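Local coordinates for phosphogluconate dehydrogenase NAD-binding putative C-terminal domain-containing protein (Sinorhizobium meliloti, PDB 4EZB), which is of unknown function but may be an oxidoreductase that binds a dinucleotide through a Rossmann-type domain, at residues A66-A71 with V76-D81; Y244-T249 with R303-V308; H252-V257 with A286-M291. All coordinates share one frame; numbering follows the deposited sequence.

Contact 1 (A66-A71 with V76-D81)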
ATOM      1  N   ALA A  66      22.532   6.765  42.312  1.00 53.96           N
ATOM      2  CA  ALA A  66      22.646   7.362  40.983  1.00 53.60           C
ATOM      3  C   ALA A  66      21.304   7.854  40.446  1.00 57.85           C
ATOM      4  O   ALA A  66      21.254   8.863  39.744  1.00 60.51           O
ATOM      5  CB  ALA A  66      23.274   6.382  40.010  1.00 51.90           C
ATOM      6  N   LEU A  67      20.217   7.149  40.759  1.00 57.92           N
ATOM      7  CA  LEU A  67      18.910   7.596  40.270  1.00 56.76           C
ATOM      8  C   LEU A  67      18.366   8.801  41.047  1.00 55.35           C
ATOM      9  O   LEU A  67      17.746   9.685  40.454  1.00 55.58           O
ATOM     10  CB  LEU A  67      17.890   6.456  40.212  1.00 53.37           C
ATOM     11  CG  LEU A  67      16.764   6.669  39.190  1.00 54.69           C
ATOM     12  CD1 LEU A  67      17.307   6.887  37.775  1.00 52.69           C
ATOM     13  CD2 LEU A  67      15.776   5.507  39.230  1.00 54.90           C
ATOM     14  N   ARG A  68      18.627   8.842  42.354  1.00 55.68           N
ATOM     15  CA  ARG A  68      18.160   9.941  43.196  1.00 57.95           C
ATOM     16  C   ARG A  68      18.885  11.253  42.920  1.00 64.97           C
ATOM     17  O   ARG A  68      18.307  12.338  43.055  1.00 66.47           O
ATOM     18  CB  ARG A  68      18.294   9.580  44.653  1.00 58.67           C
ATOM     19  CG  ARG A  68      17.378   8.450  45.038  1.00 61.83           C
ATOM     20  CD  ARG A  68      17.645   7.984  46.452  1.00 64.77           C
ATOM     21  NE  ARG A  68      16.383   7.686  47.119  1.00 68.02           N
ATOM     22  CZ  ARG A  68      15.583   8.609  47.653  1.00 74.99           C
ATOM     23  NH1 ARG A  68      15.903   9.901  47.608  1.00 77.26           N
ATOM     24  NH2 ARG A  68      14.452   8.239  48.236  1.00 77.35           N
ATOM     25  N   ALA A  69      20.152  11.143  42.537  1.00 67.53           N
ATOM     26  CA  ALA A  69      20.926  12.305  42.134  1.00 68.58           C
ATOM     27  C   ALA A  69      20.334  12.896  40.868  1.00 69.04           C
ATOM     28  O   ALA A  69      20.200  14.116  40.763  1.00 68.33           O
ATOM     29  CB  ALA A  69      22.385  11.935  41.913  1.00 67.53           C
ATOM     30  N   ARG A  70      19.979  12.041  39.907  1.00 68.49           N
ATOM     31  CA  ARG A  70      19.423  12.545  38.656  1.00 67.21           C
ATOM     32  C   ARG A  70      18.042  13.139  38.865  1.00 68.98           C
ATOM     33  O   ARG A  70      17.693  14.144  38.240  1.00 71.76           O
ATOM     34  CB  ARG A  70      19.415  11.519  37.537  1.00 64.83           C
ATOM     35  CG  ARG A  70      19.280  12.226  36.200  1.00 69.55           C
ATOM     36  CD  ARG A  70      19.241  11.255  35.049  1.00 76.53           C
ATOM     37  NE  ARG A  70      20.575  10.915  34.570  1.00 83.46           N
ATOM     38  CZ  ARG A  70      21.076  11.308  33.402  1.00 87.99           C
ATOM     39  NH1 ARG A  70      20.354  12.068  32.582  1.00 86.97           N
ATOM     40  NH2 ARG A  70      22.306  10.940  33.053  1.00 88.70           N
ATOM     41  N   ALA A  71      17.278  12.541  39.770  1.00 66.97           N
ATOM     42  CA  ALA A  71      15.988  13.092  40.155  1.00 64.99           C
ATOM     43  C   ALA A  71      16.173  14.493  40.736  1.00 67.96           C
ATOM     44  O   ALA A  71      15.392  15.405  40.441  1.00 68.79           O
ATOM     45  CB  ALA A  71      15.289  12.178  41.149  1.00 63.92           C
ATOM     46  N   VAL A  76      13.142  16.703  40.377  1.00 66.11           N
ATOM     47  CA  VAL A  76      12.026  15.773  40.605  1.00 59.72           C
ATOM     48  C   VAL A  76      12.184  15.085  41.971  1.00 58.76           C
ATOM     49  O   VAL A  76      13.278  14.658  42.316  1.00 62.69           O
ATOM     50  CB  VAL A  76      11.999  14.688  39.499  1.00 56.09           C
ATOM     51  CG1 VAL A  76      10.916  13.651  39.767  1.00 53.58           C
ATOM     52  CG2 VAL A  76      11.803  15.313  38.124  1.00 53.54           C
ATOM     53  N   GLU A  77      11.106  14.968  42.741  1.00 55.99           N
ATOM     54  CA  GLU A  77      11.180  14.259  44.010  1.00 57.63           C
ATOM     55  C   GLU A  77      11.033  12.743  43.841  1.00 62.75           C
ATOM     56  O   GLU A  77      10.089  12.262  43.198  1.00 60.60           O
ATOM     57  CB  GLU A  77      10.135  14.759  45.004  1.00 63.51           C
ATOM     58  CG  GLU A  77      10.488  14.369  46.436  1.00 75.71           C
ATOM     59  CD  GLU A  77       9.287  14.152  47.347  1.00 87.63           C
ATOM     60  OE1 GLU A  77       8.285  14.891  47.223  1.00 93.83           O
ATOM     61  OE2 GLU A  77       9.352  13.246  48.211  1.00 91.30           O
ATOM     62  N   PRO A  78      11.976  11.978  44.416  1.00 63.75           N
ATOM     63  CA  PRO A  78      11.810  10.523  44.465  1.00 63.14           C
ATOM     64  C   PRO A  78      10.740  10.117  45.475  1.00 59.37           C
ATOM     65  O   PRO A  78      10.627  10.714  46.530  1.00 61.68           O
ATOM     66  CB  PRO A  78      13.194  10.026  44.907  1.00 66.36           C
ATOM     67  CG  PRO A  78      14.133  11.143  44.564  1.00 64.10           C
ATOM     68  CD  PRO A  78      13.333  12.386  44.822  1.00 62.04           C
ATOM     69  N   LEU A  79       9.929   9.135  45.121  1.00 58.93           N
ATOM     70  CA  LEU A  79       8.953   8.587  46.034  1.00 63.24           C
ATOM     71  C   LEU A  79       9.471   7.206  46.386  1.00 65.03           C
ATOM     72  O   LEU A  79       9.934   6.488  45.506  1.00 65.56           O
ATOM     73  CB  LEU A  79       7.577   8.494  45.352  1.00 65.77           C
ATOM     74  CG  LEU A  79       6.911   9.806  44.897  1.00 64.45           C
ATOM     75  CD1 LEU A  79       5.870   9.571  43.816  1.00 60.85           C
ATOM     76  CD2 LEU A  79       6.305  10.543  46.087  1.00 62.74           C
ATOM     77  N   ASP A  80       9.414   6.848  47.666  1.00 73.02           N
ATOM     78  CA  ASP A  80       9.880   5.530  48.123  1.00 83.98           C
ATOM     79  C   ASP A  80       8.896   4.413  47.718  1.00 80.39           C
ATOM     80  O   ASP A  80       9.297   3.255  47.505  1.00 76.85           O
ATOM     81  CB  ASP A  80      10.105   5.536  49.645  1.00 96.00           C
ATOM     82  CG  ASP A  80      10.961   4.360  50.124  1.00112.31           C
ATOM     83  OD1 ASP A  80      12.181   4.343  49.834  1.00119.38           O
ATOM     84  OD2 ASP A  80      10.419   3.457  50.803  1.00115.98           O
ATOM     85  N   ASP A  81       7.619   4.790  47.595  1.00 72.45           N
ATOM     86  CA  ASP A  81       6.507   3.858  47.404  1.00 67.29           C
ATOM     87  C   ASP A  81       5.480   4.363  46.374  1.00 61.11           C
ATOM     88  O   ASP A  81       5.358   5.584  46.125  1.00 56.48           O
ATOM     89  CB  ASP A  81       5.810   3.615  48.748  1.00 70.03           C
ATOM     90  CG  ASP A  81       4.833   2.459  48.695  1.00 76.44           C
ATOM     91  OD1 ASP A  81       5.234   1.363  48.249  1.00 80.49           O
ATOM     92  OD2 ASP A  81       3.662   2.642  49.089  1.00 79.74           O
TER
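R68 lays its guanidinium over the ring of P78. Both CB and CG of the proline come up against one face of the flat group, CB lying 3.7 Å above its plane, nearer the rim than the centre. The nearest pair is NH1 of R68 and CG of P78, at 3.7 Å. No polar bond joins the two residues, so this is contact of a flat cation with aliphatic carbon. CG of R68 stands beside the backbone N and anti to the carbonyl carbon (chi1 -66°), and a bend at chi3 (140°) carries the planar end across the helix flank to the strand. The carboxylate of D80 is near but does not touch: R68 NH2 and D80 OD1 are 4.8 Å apart, which probably gives a mild attraction.

The pair belongs to a beta-alpha-beta unit of a Rossmann-type sheet. Strand 50-54 leads to helix 64-73, and the chain returns as edge strand 77-79, which bonds to A53. F58 touches both R68 and P78. With an alanine in place of R68, the P78 ring would probably lose its cover on this side, and D80 a nearby positive charge.

Deeper in, the methyl of A71 packs on the same proline, with CB of A71 3.8 Å from CG of P78. The turn out of the helix is tied by V76 N to A71 O at 2.6 Å, a nearly straight bond (164° at the hydrogen). The side chain of V76 packs against A40, L51 and A53.

Contact 2 (Y244-T249 with R303-V308); sequences YYLSRT and RGFVPV
L246 and S247 meet the ring of F305 where helix 238-268 passes helix 301-312. The two short axes come within 10.0 Å and cross at 57°.

Aromatic packing comes first. The backbone carbon C of L246 lies over one face of the F305 ring, and CB of L246 touches ring atom CD2 of F305 at 3.7 Å. The far end of the ring reaches S247: its CE2 is 3.8 Å from N of S247, an oblique approach, and its CZ is 3.9 Å from CB of S247. The ring therefore rests on the backbone of the other helix as much as on side chains. CG of F305 sits anti to its carbonyl carbon (chi1 -53°), which sends the ring across the gap between the helices.

Aliphatic packing adds a second point. CD2 of L246 meets CG2 of V306 at 4.0 Å, the two side chains crossing at a slant. Helix 190-218 closes this side, with I210 against L246 and E217 against V306. M291 and L296 also pack on F305.

Hydrogen bonding stays within one helix. OG of S247 donates to O of Y244 at 2.8 Å, from above the carbonyl plane. R248 N bonds to the same oxygen from the same face of that plane.

This is plain helix packing in the all-helical C-terminal part. With its hydroxyl turned back to its own helix, S247 offers F305 carbon and backbone. The two segments are thus held by apolar contact, with no hydrogen bond between them.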
ATOM      1  N   TYR A 244      13.203   7.996   0.375  1.00 41.90           N
ATOM      2  CA  TYR A 244      12.958   8.209   1.790  1.00 42.44           C
ATOM      3  C   TYR A 244      12.578   6.943   2.550  1.00 40.88           C
ATOM      4  O   TYR A 244      13.164   6.661   3.595  1.00 41.60           O
ATOM      5  CB  TYR A 244      11.899   9.303   2.017  1.00 43.15           C
ATOM      6  CG  TYR A 244      11.671   9.618   3.485  1.00 48.18           C
ATOM      7  CD1 TYR A 244      10.806   8.834   4.265  1.00 47.26           C
ATOM      8  CD2 TYR A 244      12.350  10.672   4.111  1.00 52.36           C
ATOM      9  CE1 TYR A 244      10.605   9.105   5.614  1.00 49.24           C
ATOM     10  CE2 TYR A 244      12.145  10.956   5.460  1.00 56.49           C
ATOM     11  CZ  TYR A 244      11.273  10.167   6.205  1.00 58.05           C
ATOM     12  OH  TYR A 244      11.067  10.421   7.546  1.00 64.72           O
ATOM     13  N   TYR A 245      11.576   6.212   2.059  1.00 40.92           N
ATOM     14  CA  TYR A 245      11.017   5.058   2.792  1.00 39.60           C
ATOM     15  C   TYR A 245      11.834   3.767   2.726  1.00 40.43           C
ATOM     16  O   TYR A 245      11.793   2.944   3.655  1.00 40.14           O
ATOM     17  CB  TYR A 245       9.546   4.822   2.401  1.00 40.82           C
ATOM     18  CG  TYR A 245       8.676   5.827   3.125  1.00 42.71           C
ATOM     19  CD1 TYR A 245       8.323   5.623   4.466  1.00 41.85           C
ATOM     20  CD2 TYR A 245       8.285   7.006   2.514  1.00 39.49           C
ATOM     21  CE1 TYR A 245       7.572   6.552   5.159  1.00 42.64           C
ATOM     22  CE2 TYR A 245       7.539   7.954   3.203  1.00 42.10           C
ATOM     23  CZ  TYR A 245       7.178   7.727   4.523  1.00 42.43           C
ATOM     24  OH  TYR A 245       6.437   8.669   5.217  1.00 41.11           O
ATOM     25  N   LEU A 246      12.541   3.559   1.620  1.00 39.19           N
ATOM     26  CA  LEU A 246      13.444   2.442   1.535  1.00 40.53           C
ATOM     27  C   LEU A 246      14.648   2.683   2.459  1.00 41.11           C
ATOM     28  O   LEU A 246      15.166   1.740   3.040  1.00 42.51           O
ATOM     29  CB  LEU A 246      13.893   2.232   0.085  1.00 44.03           C
ATOM     30  CG  LEU A 246      13.227   1.162  -0.801  1.00 45.70           C
ATOM     31  CD1 LEU A 246      11.845   0.724  -0.357  1.00 46.40           C
ATOM     32  CD2 LEU A 246      13.197   1.617  -2.251  1.00 48.35           C
ATOM     33  N   SER A 247      15.081   3.936   2.626  1.00 40.83           N
ATOM     34  CA  SER A 247      16.189   4.207   3.553  1.00 42.96           C
ATOM     35  C   SER A 247      15.739   4.004   4.998  1.00 43.72           C
ATOM     36  O   SER A 247      16.528   3.605   5.854  1.00 48.49           O
ATOM     37  CB  SER A 247      16.766   5.595   3.347  1.00 46.03           C
ATOM     38  OG  SER A 247      15.917   6.537   3.938  1.00 48.94           O
ATOM     39  N   ARG A 248      14.458   4.242   5.248  1.00 41.21           N
ATOM     40  CA  ARG A 248      13.831   3.898   6.505  1.00 46.12           C
ATOM     41  C   ARG A 248      13.843   2.375   6.751  1.00 42.74           C
ATOM     42  O   ARG A 248      14.118   1.929   7.870  1.00 42.77           O
ATOM     43  CB  ARG A 248      12.391   4.436   6.518  1.00 55.39           C
ATOM     44  CG  ARG A 248      12.067   5.333   7.697  1.00 67.74           C
ATOM     45  CD  ARG A 248      12.794   6.676   7.680  1.00 76.98           C
ATOM     46  NE  ARG A 248      13.109   7.085   9.053  1.00 87.13           N
ATOM     47  CZ  ARG A 248      12.246   7.638   9.908  1.00 88.96           C
ATOM     48  NH1 ARG A 248      10.988   7.888   9.543  1.00 88.04           N
ATOM     49  NH2 ARG A 248      12.644   7.951  11.138  1.00 85.28           N
ATOM     50  N   THR A 249      13.524   1.584   5.723  1.00 42.08           N
ATOM     51  CA  THR A 249      13.629   0.112   5.810  1.00 43.11           C
ATOM     52  C   THR A 249      15.077  -0.322   6.077  1.00 46.11           C
ATOM     53  O   THR A 249      15.318  -1.231   6.876  1.00 47.98           O
ATOM     54  CB  THR A 249      13.154  -0.601   4.530  1.00 43.85           C
ATOM     55  OG1 THR A 249      11.926  -0.025   4.079  1.00 42.58           O
ATOM     56  CG2 THR A 249      12.948  -2.113   4.771  1.00 40.94           C
ATOM     57  N   ARG A 303      17.784   3.806  -6.395  1.00 45.84           N
ATOM     58  CA  ARG A 303      18.772   3.374  -7.382  1.00 49.46           C
ATOM     59  C   ARG A 303      19.803   2.460  -6.729  1.00 51.96           C
ATOM     60  O   ARG A 303      20.212   1.481  -7.331  1.00 53.24           O
ATOM     61  CB  ARG A 303      19.448   4.558  -8.069  1.00 52.23           C
ATOM     62  CG  ARG A 303      18.514   5.292  -9.017  1.00 55.43           C
ATOM     63  CD  ARG A 303      19.120   6.613  -9.472  1.00 62.86           C
ATOM     64  NE  ARG A 303      18.250   7.353 -10.395  1.00 70.39           N
ATOM     65  CZ  ARG A 303      17.337   8.268 -10.038  1.00 71.26           C
ATOM     66  NH1 ARG A 303      17.138   8.582  -8.753  1.00 71.62           N
ATOM     67  NH2 ARG A 303      16.601   8.867 -10.976  1.00 66.84           N
ATOM     68  N   GLY A 304      20.168   2.755  -5.478  1.00 51.89           N
ATOM     69  CA  GLY A 304      21.037   1.895  -4.670  1.00 48.97           C
ATOM     70  C   GLY A 304      20.366   0.673  -4.068  1.00 48.72           C
ATOM     71  O   GLY A 304      20.839  -0.439  -4.275  1.00 49.48           O
ATOM     72  N   PHE A 305      19.256   0.855  -3.336  1.00 47.07           N
ATOM     73  CA  PHE A 305      18.615  -0.271  -2.611  1.00 48.36           C
ATOM     74  C   PHE A 305      17.961  -1.348  -3.499  1.00 45.47           C
ATOM     75  O   PHE A 305      18.007  -2.562  -3.194  1.00 42.61           O
ATOM     76  CB  PHE A 305      17.548   0.232  -1.611  1.00 49.79           C
ATOM     77  CG  PHE A 305      18.036   1.288  -0.650  1.00 52.49           C
ATOM     78  CD1 PHE A 305      19.014   1.004   0.293  1.00 54.87           C
ATOM     79  CD2 PHE A 305      17.490   2.565  -0.673  1.00 52.52           C
ATOM     80  CE1 PHE A 305      19.454   1.984   1.179  1.00 55.70           C
ATOM     81  CE2 PHE A 305      17.926   3.550   0.198  1.00 52.48           C
ATOM     82  CZ  PHE A 305      18.914   3.260   1.124  1.00 53.11           C
ATOM     83  N   VAL A 306      17.304  -0.887  -4.562  1.00 43.93           N
ATOM     84  CA  VAL A 306      16.430  -1.746  -5.344  1.00 42.29           C
ATOM     85  C   VAL A 306      17.198  -2.907  -5.981  1.00 43.73           C
ATOM     86  O   VAL A 306      16.746  -4.057  -5.892  1.00 42.65           O
ATOM     87  CB  VAL A 306      15.536  -0.936  -6.331  1.00 42.01           C
ATOM     88  CG1 VAL A 306      14.798  -1.855  -7.293  1.00 40.64           C
ATOM     89  CG2 VAL A 306      14.505  -0.132  -5.560  1.00 40.22           C
ATOM     90  N   PRO A 307      18.380  -2.640  -6.584  1.00 45.32           N
ATOM     91  CA  PRO A 307      19.111  -3.790  -7.165  1.00 48.52           C
ATOM     92  C   PRO A 307      19.531  -4.803  -6.111  1.00 48.92           C
ATOM     93  O   PRO A 307      19.579  -6.015  -6.373  1.00 49.02           O
ATOM     94  CB  PRO A 307      20.321  -3.143  -7.837  1.00 48.89           C
ATOM     95  CG  PRO A 307      19.839  -1.768  -8.171  1.00 48.37           C
ATOM     96  CD  PRO A 307      18.940  -1.357  -7.034  1.00 45.17           C
ATOM     97  N   VAL A 308      19.792  -4.308  -4.909  1.00 48.17           N
ATOM     98  CA  VAL A 308      20.166  -5.190  -3.833  1.00 47.78           C
ATOM     99  C   VAL A 308      18.974  -6.056  -3.423  1.00 48.00           C
ATOM    100  O   VAL A 308      19.111  -7.284  -3.366  1.00 49.37           O
ATOM    101  CB  VAL A 308      20.831  -4.449  -2.658  1.00 46.74           C
ATOM    102  CG1 VAL A 308      20.912  -5.356  -1.436  1.00 48.64           C
ATOM    103  CG2 VAL A 308      22.220  -3.982  -3.068  1.00 46.49           C
TER

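Contact 3 (H252-V257 with A286-M291); sequences HGARRV and AAHAAM
H288 turns one face of its imidazole to the backbone of G253 and A254, which runs over it. N of A254 lies 3.8 Å above the ring plane, over its centre. C of G253 lies over the same face, but toward the rim. Closest is CA of G253, 3.3 Å from ND1 of H288. The methyl of A254 is only a marginal neighbour, with its CB 4.4 Å from NE2 of H288. The contact is thus one ring against the backbone of G253 and the start of A254.

Glycine is what permits this approach. A side chain at G253 would point toward the other helix, and its first carbon would clash with ND1 of H288. The alpha carbons of G253 and H288 are only 5.1 Å apart.

The ring is positioned from its own helix and from the preceding turn of the other one. CG of H288 is anti to the backbone N (chi1 177°), which directs the imidazole at helix 238-268. There ND1 hydrogen-bonds to the carbonyl O of T249, which helps to fix the rotation of the ring.

Farther out, other side chains continue the packing of the two helices. V257 reaches C281, I284 and A285, while A287 and M291 touch T249. On the flank, R256 makes a salt bridge to E206 of helix 190-218. L309 of helix 301-312 packs on A287, A290 and M291.

The imidazole thus does two jobs. Its face packs on the glycine backbone, while ND1 ties down a carbonyl. The T249 bond suggests that ND1 carries the proton.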
ATOM      1  N   HIS A 252      15.992   1.533  10.002  1.00 56.38           N
ATOM      2  CA  HIS A 252      15.160   1.170  11.163  1.00 57.54           C
ATOM      3  C   HIS A 252      14.233  -0.006  10.903  1.00 55.97           C
ATOM      4  O   HIS A 252      13.213  -0.143  11.572  1.00 56.85           O
ATOM      5  CB  HIS A 252      14.310   2.366  11.630  1.00 61.05           C
ATOM      6  CG  HIS A 252      15.066   3.654  11.743  1.00 68.89           C
ATOM      7  ND1 HIS A 252      14.842   4.724  10.900  1.00 71.89           N
ATOM      8  CD2 HIS A 252      16.041   4.048  12.599  1.00 71.79           C
ATOM      9  CE1 HIS A 252      15.646   5.719  11.229  1.00 73.16           C
ATOM     10  NE2 HIS A 252      16.385   5.335  12.255  1.00 75.34           N
ATOM     11  N   GLY A 253      14.572  -0.857   9.940  1.00 53.30           N
ATOM     12  CA  GLY A 253      13.658  -1.926   9.526  1.00 54.20           C
ATOM     13  C   GLY A 253      13.172  -2.802  10.669  1.00 57.24           C
ATOM     14  O   GLY A 253      12.005  -3.217  10.694  1.00 54.78           O
ATOM     15  N   ALA A 254      14.073  -3.078  11.611  1.00 59.09           N
ATOM     16  CA  ALA A 254      13.759  -3.913  12.768  1.00 64.91           C
ATOM     17  C   ALA A 254      12.600  -3.311  13.581  1.00 68.87           C
ATOM     18  O   ALA A 254      11.557  -3.956  13.741  1.00 66.49           O
ATOM     19  CB  ALA A 254      14.994  -4.118  13.636  1.00 63.64           C
ATOM     20  N   ARG A 255      12.768  -2.069  14.042  1.00 71.19           N
ATOM     21  CA  ARG A 255      11.740  -1.373  14.839  1.00 76.85           C
ATOM     22  C   ARG A 255      10.444  -1.055  14.062  1.00 79.12           C
ATOM     23  O   ARG A 255       9.361  -1.015  14.653  1.00 79.84           O
ATOM     24  CB  ARG A 255      12.318  -0.121  15.515  1.00 81.83           C
ATOM     25  CG  ARG A 255      13.510  -0.435  16.413  1.00 99.48           C
ATOM     26  CD  ARG A 255      13.484   0.353  17.716  1.00116.72           C
ATOM     27  NE  ARG A 255      14.232  -0.322  18.784  1.00122.94           N
ATOM     28  CZ  ARG A 255      14.267   0.067  20.060  1.00121.66           C
ATOM     29  NH1 ARG A 255      13.599   1.143  20.462  1.00123.89           N
ATOM     30  NH2 ARG A 255      14.977  -0.623  20.944  1.00117.84           N
ATOM     31  N   ARG A 256      10.568  -0.835  12.751  1.00 76.76           N
ATOM     32  CA  ARG A 256       9.417  -0.645  11.846  1.00 75.44           C
ATOM     33  C   ARG A 256       8.539  -1.908  11.711  1.00 71.61           C
ATOM     34  O   ARG A 256       7.308  -1.810  11.541  1.00 63.20           O
ATOM     35  CB  ARG A 256       9.880  -0.147  10.466  1.00 75.01           C
ATOM     36  CG  ARG A 256      10.473   1.261  10.496  1.00 71.23           C
ATOM     37  CD  ARG A 256      11.006   1.713   9.145  1.00 68.34           C
ATOM     38  NE  ARG A 256       9.943   2.180   8.257  1.00 68.88           N
ATOM     39  CZ  ARG A 256       9.376   3.389   8.297  1.00 72.32           C
ATOM     40  NH1 ARG A 256       9.748   4.297   9.194  1.00 71.24           N
ATOM     41  NH2 ARG A 256       8.413   3.697   7.428  1.00 71.02           N
ATOM     42  N   VAL A 257       9.175  -3.082  11.796  1.00 65.72           N
ATOM     43  CA  VAL A 257       8.462  -4.363  11.833  1.00 63.94           C
ATOM     44  C   VAL A 257       7.692  -4.597  13.144  1.00 65.08           C
ATOM     45  O   VAL A 257       6.608  -5.198  13.122  1.00 62.82           O
ATOM     46  CB  VAL A 257       9.418  -5.538  11.560  1.00 64.72           C
ATOM     47  CG1 VAL A 257       8.779  -6.883  11.911  1.00 64.76           C
ATOM     48  CG2 VAL A 257       9.842  -5.516  10.108  1.00 60.92           C
ATOM     49  N   ALA A 286      11.751  -8.826   5.837  1.00 47.04           N
ATOM     50  CA  ALA A 286      12.475  -9.531   4.790  1.00 47.08           C
ATOM     51  C   ALA A 286      13.446  -8.597   4.089  1.00 46.00           C
ATOM     52  O   ALA A 286      14.574  -8.985   3.822  1.00 50.30           O
ATOM     53  CB  ALA A 286      11.510 -10.136   3.782  1.00 49.63           C
ATOM     54  N   ALA A 287      13.004  -7.364   3.817  1.00 43.09           N
ATOM     55  CA  ALA A 287      13.799  -6.385   3.070  1.00 42.34           C
ATOM     56  C   ALA A 287      14.950  -5.820   3.898  1.00 42.73           C
ATOM     57  O   ALA A 287      16.068  -5.644   3.381  1.00 44.17           O
ATOM     58  CB  ALA A 287      12.924  -5.259   2.538  1.00 39.14           C
ATOM     59  N   HIS A 288      14.676  -5.555   5.174  1.00 40.38           N
ATOM     60  CA  HIS A 288      15.712  -5.119   6.112  1.00 43.43           C
ATOM     61  C   HIS A 288      16.854  -6.150   6.206  1.00 43.49           C
ATOM     62  O   HIS A 288      18.043  -5.802   6.106  1.00 43.00           O
ATOM     63  CB  HIS A 288      15.110  -4.878   7.493  1.00 45.61           C
ATOM     64  CG  HIS A 288      16.122  -4.487   8.521  1.00 50.70           C
ATOM     65  ND1 HIS A 288      16.580  -3.191   8.660  1.00 52.91           N
ATOM     66  CD2 HIS A 288      16.789  -5.225   9.438  1.00 53.05           C
ATOM     67  CE1 HIS A 288      17.476  -3.145   9.629  1.00 54.01           C
ATOM     68  NE2 HIS A 288      17.617  -4.363  10.122  1.00 56.89           N
ATOM     69  N   ALA A 289      16.471  -7.411   6.406  1.00 44.78           N
ATOM     70  CA  ALA A 289      17.409  -8.544   6.430  1.00 47.29           C
ATOM     71  C   ALA A 289      18.196  -8.611   5.120  1.00 52.64           C
ATOM     72  O   ALA A 289      19.432  -8.683   5.120  1.00 55.87           O
ATOM     73  CB  ALA A 289      16.664  -9.859   6.691  1.00 45.39           C
ATOM     74  N   ALA A 290      17.467  -8.571   4.007  1.00 52.39           N
ATOM     75  CA  ALA A 290      18.054  -8.618   2.680  1.00 52.62           C
ATOM     76  C   ALA A 290      19.146  -7.567   2.475  1.00 52.90           C
ATOM     77  O   ALA A 290      20.160  -7.843   1.826  1.00 53.82           O
ATOM     78  CB  ALA A 290      16.961  -8.460   1.624  1.00 51.99           C
HETATM   79  N   MSE A 291      18.955  -6.379   3.046  1.00 50.30           N
HETATM   80  CA  MSE A 291      19.888  -5.268   2.812  1.00 53.46           C
HETATM   81  C   MSE A 291      21.081  -5.169   3.747  1.00 55.86           C
HETATM   82  O   MSE A 291      22.044  -4.473   3.426  1.00 57.30           O
HETATM   83  CB  MSE A 291      19.112  -3.964   2.849  1.00 54.21           C
HETATM   84  CG  MSE A 291      18.226  -3.855   1.606  1.00 62.46           C
HETATM   85 SE   MSE A 291      17.496  -2.016   1.494  1.00 76.76          SE
HETATM   86  CE  MSE A 291      16.086  -2.291   2.855  1.00 61.17           C
TER

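Contact 1 stands apart, about 18 Å by nearest atoms from contact 3 and about 23 Å from contact 2. It lies at the edge strand of the Rossmann-type sheet, is partly buried, and joins elements close in sequence. Contacts 2 and 3 belong to the helical part, their centres 11 Å apart, and share helix 238-268. Contact 2 is buried and apolar. Contact 3 is partly buried and built on one imidazole. The two touch directly, through a probable hydrogen bond and through side-chain packing. Only contact 1 has a clear hydrogen bond between its two segments, at the turn from helix to strand.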